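Local atomic coordinates of glycosyl hydrolase (Rhizobium leguminosarum bv. trifolii, PDB entry 5NDX), a protein that probably hydrolyses O-glycosidic bonds as a family 39 glycoside hydrolase, a bacterial orthologue of human alpha-L-iduronidase. Residues V571-G576 against S595-V600. The protein carries 2 engineered substitutions. Numbering follows the deposited sequence.
Sequences VSTDGG and SPPEGV. Engineered in segment 595-600: E598 (natural residue Gln).
T573 OG1 donates a hydrogen bond to the carbonyl oxygen of E598, O to O 2.9 Å, approaching almost end-on (165° at the acceptor). A chi1 of 179°, with OG1 anti to the backbone N, turns the hydroxyl toward that carbonyl, while CB of T573 sits against the ring of P597, 3.8 Å from its CG. CG1 of V571 comes up against the same CG of P597, at 3.9 Å. The second methyl of V571, CG2, lies 3.9 Å from CG2 of V600, so the valine touches both ends of the P597-V600 bend. E598, an engineered replacement of glutamine, contributes its backbone carbonyl, and its carboxylate extends outward.

Behind this shell, the 573-576 turn carries a cis peptide bond before D574 and is closed by G576 N bonding to T573 O at 3.0 Å. Backbone bonding of S572 with R601 continues the pairing of strands 566-572 and 601-607 in the small C-terminal antiparallel sheet. The end of strand 566-572 and the turn after it thus meet the loop leading into strand 601-607. E598 O takes its bond from T573 OG1, and D574 OD2, another acceptor 3.4 Å from E598 O, adds probably unfavourable electrostatics.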
loop_
_atom_site.group_PDB
_atom_site.type_symbol
_atom_site.label_atom_id
_atom_site.label_comp_id
_atom_site.label_asym_id
_atom_site.label_seq_id
_atom_site.Cartn_x
_atom_site.Cartn_y
_atom_site.Cartn_z
ATOM N N VAL A 571 -11.416 3.656 -26.548
ATOM C CA VAL A 571 -12.305 2.630 -26.996
ATOM C C VAL A 571 -12.629 2.848 -28.461
ATOM O O VAL A 571 -12.884 3.977 -28.897
ATOM C CB VAL A 571 -13.575 2.622 -26.153
ATOM C CG1 VAL A 571 -14.812 2.209 -26.956
ATOM C CG2 VAL A 571 -13.371 1.678 -24.982
ATOM N N SER A 572 -12.592 1.743 -29.192
ATOM C CA SER A 572 -13.016 1.660 -30.578
ATOM C C SER A 572 -14.197 0.693 -30.657
ATOM O O SER A 572 -14.269 -0.322 -29.934
ATOM C CB SER A 572 -11.867 1.149 -31.464
ATOM O OG SER A 572 -12.356 0.708 -32.722
ATOM N N THR A 573 -15.121 1.008 -31.553
ATOM C CA THR A 573 -16.266 0.128 -31.829
ATOM C C THR A 573 -16.658 0.245 -33.331
ATOM O O THR A 573 -16.626 1.353 -33.847
ATOM C CB THR A 573 -17.404 0.509 -30.849
ATOM O OG1 THR A 573 -18.562 -0.293 -31.089
ATOM C CG2 THR A 573 -17.755 2.009 -30.908
ATOM N N ASP A 574 -16.878 -0.819 -34.115
ATOM C CA ASP A 574 -16.329 -2.171 -33.998
ATOM C C ASP A 574 -15.113 -2.195 -34.936
ATOM O O ASP A 574 -14.867 -3.192 -35.619
ATOM C CB ASP A 574 -17.319 -3.252 -34.509
ATOM C CG ASP A 574 -18.765 -3.021 -34.077
ATOM O OD1 ASP A 574 -19.345 -1.977 -34.450
ATOM O OD2 ASP A 574 -19.340 -3.914 -33.414
ATOM N N GLY A 575 -14.340 -1.113 -34.938
ATOM C CA GLY A 575 -13.452 -0.772 -36.035
ATOM C C GLY A 575 -13.373 0.729 -36.256
ATOM O O GLY A 575 -12.409 1.210 -36.838
ATOM N N GLY A 576 -14.380 1.484 -35.820
ATOM C CA GLY A 576 -14.307 2.960 -35.786
ATOM C C GLY A 576 -13.121 3.474 -34.978
ATOM O O GLY A 576 -12.489 2.719 -34.241
ATOM N N SER A 595 -20.054 -0.257 -19.043
ATOM C CA SER A 595 -20.906 -0.333 -20.257
ATOM C C SER A 595 -20.116 -0.260 -21.560
ATOM O O SER A 595 -20.234 0.696 -22.299
ATOM C CB SER A 595 -21.958 0.778 -20.194
ATOM O OG SER A 595 -22.684 0.641 -18.980
ATOM N N PRO A 596 -19.264 -1.245 -21.817
ATOM C CA PRO A 596 -18.584 -1.234 -23.097
ATOM C C PRO A 596 -19.581 -1.368 -24.261
ATOM O O PRO A 596 -20.557 -2.091 -24.124
ATOM C CB PRO A 596 -17.716 -2.490 -23.042
ATOM C CG PRO A 596 -18.392 -3.381 -22.084
ATOM C CD PRO A 596 -19.002 -2.474 -21.063
ATOM N N PRO A 597 -19.326 -0.689 -25.384
ATOM C CA PRO A 597 -20.167 -0.929 -26.560
ATOM C C PRO A 597 -19.916 -2.327 -27.129
ATOM O O PRO A 597 -19.028 -3.047 -26.675
ATOM C CB PRO A 597 -19.728 0.166 -27.528
ATOM C CG PRO A 597 -18.289 0.403 -27.191
ATOM C CD PRO A 597 -18.129 0.111 -25.718
ATOM N N GLU A 598 -20.727 -2.740 -28.092
ATOM C CA GLU A 598 -20.537 -4.035 -28.736
ATOM C C GLU A 598 -19.285 -4.048 -29.608
ATOM O O GLU A 598 -18.922 -3.026 -30.189
ATOM C CB GLU A 598 -21.767 -4.426 -29.552
ATOM C CG GLU A 598 -22.932 -4.890 -28.686
ATOM C CD GLU A 598 -23.966 -5.693 -29.468
ATOM O OE1 GLU A 598 -23.592 -6.619 -30.242
ATOM O OE2 GLU A 598 -25.169 -5.400 -29.296
ATOM N N GLY A 599 -18.639 -5.215 -29.675
ATOM C CA GLY A 599 -17.355 -5.399 -30.369
ATOM C C GLY A 599 -16.332 -4.367 -29.901
ATOM O O GLY A 599 -15.731 -3.641 -30.728
ATOM N N VAL A 600 -16.208 -4.247 -28.570
ATOM C CA VAL A 600 -15.345 -3.211 -27.958
ATOM C C VAL A 600 -13.872 -3.587 -28.164
ATOM O O VAL A 600 -13.474 -4.707 -27.927
ATOM C CB VAL A 600 -15.630 -2.996 -26.449
ATOM C CG1 VAL A 600 -15.382 -4.261 -25.632
ATOM C CG2 VAL A 600 -14.814 -1.824 -25.899
#